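Local coordinates for protein transcriptional regulator (Pyrococcus horikoshii, PDB 1UDD) that is an all-helical protein of the TenA/THI-4/PQQC family, possibly a transcriptional regulator, that assembles as a tetramer, at residues F41-G52 against T104-M114. Residues are numbered along the deposited sequence; the frame is centred on the assembly and turned at random.
Sequences FYVLQDFNYLVG and TEPTLVNSAYM
Gln45 reaches from its helix to the chain leading into helix 108-123 and uses both ends of its amide there. NE2 donates to Glu105 O (3.1 Å), while OE1 accepts from Thr107 N (2.9 Å) and Asn110 ND2 (3.1 Å). Glutamine suits this buried place because one flat group serves a backbone carbonyl and a backbone N-H at once; the bend at chi2 (-69°) turns its amide along the loop. Asn110 makes the return link: the same ND2 donates to Gln45 O at 2.8 Å, a carbonyl at the helix kink that receives no helical bond from Tyr49 N, so the asparagine replaces a backbone donor. Asn110 OD1 receives a nearly straight bond from Asn48 ND2 (2.8 Å, 176° at the hydrogen), which arrives above the carbonyl plane. Thr107 is the N-cap, its OG1 weakly accepting from Asn110 N.

Farther along, Met114 CE makes a CH-pi contact over one face of Tyr49, 4.0 Å from the ring centroid, its sulfur adding a Met-aromatic contact; the edge of Tyr113 points toward the Tyr49 face in an offset edge-to-face pair. Both tyrosine hydroxyls hydrogen-bond Glu204. Gly52, lacking a side chain, lets Met114 SD approach its CA to 3.7 Å; their carbonyls share a water.

Amide bonds and aromatic-methionine packing thus join two helices of the TenA-family fold. Segments 41-52 and 108-114 run almost parallel (12°); helix 190-213 packs against both, helix 82-93 against Val43 and Leu50.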
loop_
_atom_site.group_PDB
_atom_site.type_symbol
_atom_site.label_atom_id
_atom_site.label_comp_id
_atom_site.label_asym_id
_atom_site.label_seq_id
_atom_site.Cartn_x
_atom_site.Cartn_y
_atom_site.Cartn_z
ATOM N N PHE A 41 -12.151 -28.470 12.244
ATOM C CA PHE A 41 -10.807 -27.906 12.108
ATOM C C PHE A 41 -10.772 -26.949 10.913
ATOM O O PHE A 41 -10.155 -25.879 10.970
ATOM C CB PHE A 41 -9.774 -29.006 11.883
ATOM C CG PHE A 41 -8.376 -28.492 11.785
ATOM C CD1 PHE A 41 -7.630 -28.237 12.935
ATOM C CD2 PHE A 41 -7.810 -28.220 10.545
ATOM C CE1 PHE A 41 -6.334 -27.714 12.850
ATOM C CE2 PHE A 41 -6.524 -27.697 10.447
ATOM C CZ PHE A 41 -5.781 -27.442 11.603
ATOM N N TYR A 42 -11.430 -27.363 9.833
ATOM C CA TYR A 42 -11.522 -26.574 8.614
ATOM C C TYR A 42 -12.308 -25.289 8.869
ATOM O O TYR A 42 -11.811 -24.189 8.597
ATOM C CB TYR A 42 -12.194 -27.409 7.507
ATOM C CG TYR A 42 -12.716 -26.612 6.328
ATOM C CD1 TYR A 42 -11.846 -25.946 5.455
ATOM C CD2 TYR A 42 -14.085 -26.504 6.101
ATOM C CE1 TYR A 42 -12.337 -25.189 4.387
ATOM C CE2 TYR A 42 -14.585 -25.752 5.045
ATOM C CZ TYR A 42 -13.707 -25.096 4.195
ATOM O OH TYR A 42 -14.217 -24.326 3.182
ATOM N N VAL A 43 -13.527 -25.418 9.394
ATOM C CA VAL A 43 -14.338 -24.235 9.665
ATOM C C VAL A 43 -13.542 -23.251 10.515
ATOM O O VAL A 43 -13.512 -22.051 10.232
ATOM C CB VAL A 43 -15.667 -24.594 10.386
ATOM C CG1 VAL A 43 -16.386 -23.316 10.829
ATOM C CG2 VAL A 43 -16.573 -25.386 9.447
ATOM N N LEU A 44 -12.881 -23.765 11.546
ATOM C CA LEU A 44 -12.073 -22.928 12.426
ATOM C C LEU A 44 -11.040 -22.125 11.633
ATOM O O LEU A 44 -10.884 -20.920 11.846
ATOM C CB LEU A 44 -11.366 -23.791 13.475
ATOM C CG LEU A 44 -11.925 -23.761 14.905
ATOM C CD1 LEU A 44 -13.430 -23.926 14.885
ATOM C CD2 LEU A 44 -11.269 -24.868 15.734
ATOM N N GLN A 45 -10.338 -22.794 10.722
ATOM C CA GLN A 45 -9.330 -22.138 9.902
ATOM C C GLN A 45 -9.964 -21.110 8.951
ATOM O O GLN A 45 -9.256 -20.277 8.382
ATOM C CB GLN A 45 -8.557 -23.175 9.084
ATOM C CG GLN A 45 -7.649 -24.101 9.879
ATOM C CD GLN A 45 -6.447 -23.389 10.476
ATOM O OE1 GLN A 45 -5.669 -22.746 9.765
ATOM N NE2 GLN A 45 -6.284 -23.509 11.793
ATOM N N ASP A 46 -11.287 -21.161 8.788
ATOM C CA ASP A 46 -11.977 -20.231 7.901
ATOM C C ASP A 46 -12.065 -18.787 8.376
ATOM O O ASP A 46 -12.290 -17.891 7.559
ATOM C CB ASP A 46 -13.392 -20.711 7.580
ATOM C CG ASP A 46 -13.402 -21.880 6.625
ATOM O OD1 ASP A 46 -12.504 -21.960 5.761
ATOM O OD2 ASP A 46 -14.316 -22.720 6.731
ATOM N N PHE A 47 -11.910 -18.541 9.676
ATOM C CA PHE A 47 -11.981 -17.161 10.146
ATOM C C PHE A 47 -10.898 -16.325 9.471
ATOM O O PHE A 47 -11.168 -15.280 8.878
ATOM C CB PHE A 47 -11.785 -17.067 11.656
ATOM C CG PHE A 47 -11.842 -15.667 12.166
ATOM C CD1 PHE A 47 -13.039 -14.956 12.138
ATOM C CD2 PHE A 47 -10.694 -15.038 12.648
ATOM C CE1 PHE A 47 -13.094 -13.629 12.587
ATOM C CE2 PHE A 47 -10.738 -13.711 13.099
ATOM C CZ PHE A 47 -11.943 -13.008 13.067
ATOM N N ASN A 48 -9.667 -16.803 9.567
ATOM C CA ASN A 48 -8.537 -16.112 8.981
ATOM C C ASN A 48 -8.722 -15.913 7.478
ATOM O O ASN A 48 -8.221 -14.942 6.906
ATOM C CB ASN A 48 -7.260 -16.896 9.232
ATOM C CG ASN A 48 -6.034 -16.072 8.970
ATOM O OD1 ASN A 48 -5.827 -15.046 9.617
ATOM N ND2 ASN A 48 -5.212 -16.502 8.012
ATOM N N TYR A 49 -9.429 -16.845 6.848
ATOM C CA TYR A 49 -9.699 -16.797 5.419
ATOM C C TYR A 49 -10.711 -15.675 5.173
ATOM O O TYR A 49 -10.561 -14.870 4.251
ATOM C CB TYR A 49 -10.262 -18.157 4.970
ATOM C CG TYR A 49 -10.294 -18.407 3.468
ATOM C CD1 TYR A 49 -9.988 -19.674 2.954
ATOM C CD2 TYR A 49 -10.681 -17.411 2.569
ATOM C CE1 TYR A 49 -10.071 -19.945 1.585
ATOM C CE2 TYR A 49 -10.767 -17.674 1.195
ATOM C CZ TYR A 49 -10.462 -18.942 0.717
ATOM O OH TYR A 49 -10.579 -19.218 -0.626
ATOM N N LEU A 50 -11.730 -15.631 6.023
ATOM C CA LEU A 50 -12.794 -14.639 5.954
ATOM C C LEU A 50 -12.200 -13.233 6.085
ATOM O O LEU A 50 -12.523 -12.329 5.302
ATOM C CB LEU A 50 -13.790 -14.920 7.081
ATOM C CG LEU A 50 -15.015 -14.047 7.318
ATOM C CD1 LEU A 50 -15.843 -14.671 8.434
ATOM C CD2 LEU A 50 -14.606 -12.632 7.688
ATOM N N VAL A 51 -11.337 -13.057 7.084
ATOM C CA VAL A 51 -10.688 -11.778 7.309
ATOM C C VAL A 51 -9.734 -11.458 6.140
ATOM O O VAL A 51 -9.759 -10.359 5.593
ATOM C CB VAL A 51 -9.894 -11.782 8.663
ATOM C CG1 VAL A 51 -9.102 -10.485 8.822
ATOM C CG2 VAL A 51 -10.859 -11.933 9.835
ATOM N N GLY A 52 -8.916 -12.430 5.747
ATOM C CA GLY A 52 -7.964 -12.215 4.664
ATOM C C GLY A 52 -8.602 -11.844 3.333
ATOM O O GLY A 52 -8.085 -10.994 2.593
ATOM N N THR A 104 -8.214 -19.301 17.272
ATOM C CA THR A 104 -7.535 -20.374 16.537
ATOM C C THR A 104 -6.273 -19.911 15.816
ATOM O O THR A 104 -6.274 -18.891 15.126
ATOM C CB THR A 104 -8.475 -21.031 15.504
ATOM O OG1 THR A 104 -9.500 -21.749 16.193
ATOM C CG2 THR A 104 -7.712 -21.997 14.614
ATOM N N GLU A 105 -5.198 -20.673 15.978
ATOM C CA GLU A 105 -3.931 -20.354 15.329
ATOM C C GLU A 105 -4.022 -20.801 13.870
ATOM O O GLU A 105 -4.272 -21.967 13.594
ATOM C CB GLU A 105 -2.779 -21.094 16.010
ATOM C CG GLU A 105 -1.508 -21.124 15.161
ATOM C CD GLU A 105 -0.478 -22.142 15.639
ATOM O OE1 GLU A 105 -0.869 -23.288 15.968
ATOM O OE2 GLU A 105 0.727 -21.803 15.667
ATOM N N PRO A 106 -3.828 -19.874 12.916
ATOM C CA PRO A 106 -3.907 -20.257 11.502
ATOM C C PRO A 106 -2.671 -21.046 11.087
ATOM O O PRO A 106 -1.556 -20.693 11.455
ATOM C CB PRO A 106 -3.991 -18.910 10.779
ATOM C CG PRO A 106 -4.512 -17.960 11.841
ATOM C CD PRO A 106 -3.758 -18.410 13.055
ATOM N N THR A 107 -2.856 -22.121 10.329
ATOM C CA THR A 107 -1.705 -22.898 9.885
ATOM C C THR A 107 -0.861 -21.984 9.004
ATOM O O THR A 107 -1.314 -20.913 8.605
ATOM C CB THR A 107 -2.128 -24.119 9.047
ATOM O OG1 THR A 107 -2.954 -23.682 7.957
ATOM C CG2 THR A 107 -2.894 -25.126 9.907
ATOM N N LEU A 108 0.356 -22.413 8.699
ATOM C CA LEU A 108 1.254 -21.642 7.857
ATOM C C LEU A 108 0.592 -21.446 6.484
ATOM O O LEU A 108 0.579 -20.339 5.944
ATOM C CB LEU A 108 2.585 -22.388 7.725
ATOM C CG LEU A 108 3.800 -21.730 7.072
ATOM C CD1 LEU A 108 3.729 -21.882 5.581
ATOM C CD2 LEU A 108 3.872 -20.269 7.471
ATOM N N VAL A 109 0.030 -22.526 5.941
ATOM C CA VAL A 109 -0.643 -22.493 4.632
ATOM C C VAL A 109 -1.721 -21.412 4.580
ATOM O O VAL A 109 -1.819 -20.663 3.612
ATOM C CB VAL A 109 -1.293 -23.866 4.299
ATOM C CG1 VAL A 109 -2.066 -23.783 2.990
ATOM C CG2 VAL A 109 -0.220 -24.920 4.185
ATOM N N ASN A 110 -2.519 -21.336 5.638
ATOM C CA ASN A 110 -3.590 -20.350 5.756
ATOM C C ASN A 110 -3.020 -18.934 5.658
ATOM O O ASN A 110 -3.412 -18.147 4.792
ATOM C CB ASN A 110 -4.282 -20.514 7.105
ATOM C CG ASN A 110 -5.611 -19.805 7.167
ATOM O OD1 ASN A 110 -5.813 -18.768 6.525
ATOM N ND2 ASN A 110 -6.527 -20.350 7.955
ATOM N N SER A 111 -2.096 -18.616 6.562
ATOM C CA SER A 111 -1.460 -17.296 6.593
ATOM C C SER A 111 -0.903 -16.947 5.232
ATOM O O SER A 111 -1.183 -15.878 4.689
ATOM C CB SER A 111 -0.308 -17.274 7.601
ATOM O OG SER A 111 -0.770 -17.585 8.899
ATOM N N ALA A 112 -0.099 -17.857 4.696
ATOM C CA ALA A 112 0.521 -17.678 3.394
ATOM C C ALA A 112 -0.503 -17.360 2.291
ATOM O O ALA A 112 -0.327 -16.403 1.530
ATOM C CB ALA A 112 1.294 -18.914 3.026
ATOM N N TYR A 113 -1.565 -18.157 2.204
ATOM C CA TYR A 113 -2.580 -17.933 1.177
ATOM C C TYR A 113 -3.185 -16.540 1.314
ATOM O O TYR A 113 -3.306 -15.801 0.335
ATOM C CB TYR A 113 -3.670 -19.008 1.273
ATOM C CG TYR A 113 -4.715 -18.998 0.160
ATOM C CD1 TYR A 113 -4.469 -18.388 -1.077
ATOM C CD2 TYR A 113 -5.941 -19.642 0.340
ATOM C CE1 TYR A 113 -5.424 -18.427 -2.101
ATOM C CE2 TYR A 113 -6.895 -19.685 -0.673
ATOM C CZ TYR A 113 -6.633 -19.077 -1.887
ATOM O OH TYR A 113 -7.603 -19.116 -2.863
ATOM N N MET A 114 -3.576 -16.171 2.526
ATOM C CA MET A 114 -4.138 -14.849 2.710
ATOM C C MET A 114 -3.112 -13.760 2.333
ATOM O O MET A 114 -3.475 -12.735 1.756
ATOM C CB MET A 114 -4.609 -14.680 4.151
ATOM C CG MET A 114 -5.787 -15.584 4.486
ATOM S SD MET A 114 -7.125 -15.512 3.216
ATOM C CE MET A 114 -6.811 -16.984 2.337
HETATM O O HOH W 1 -5.184 -11.039 2.768
#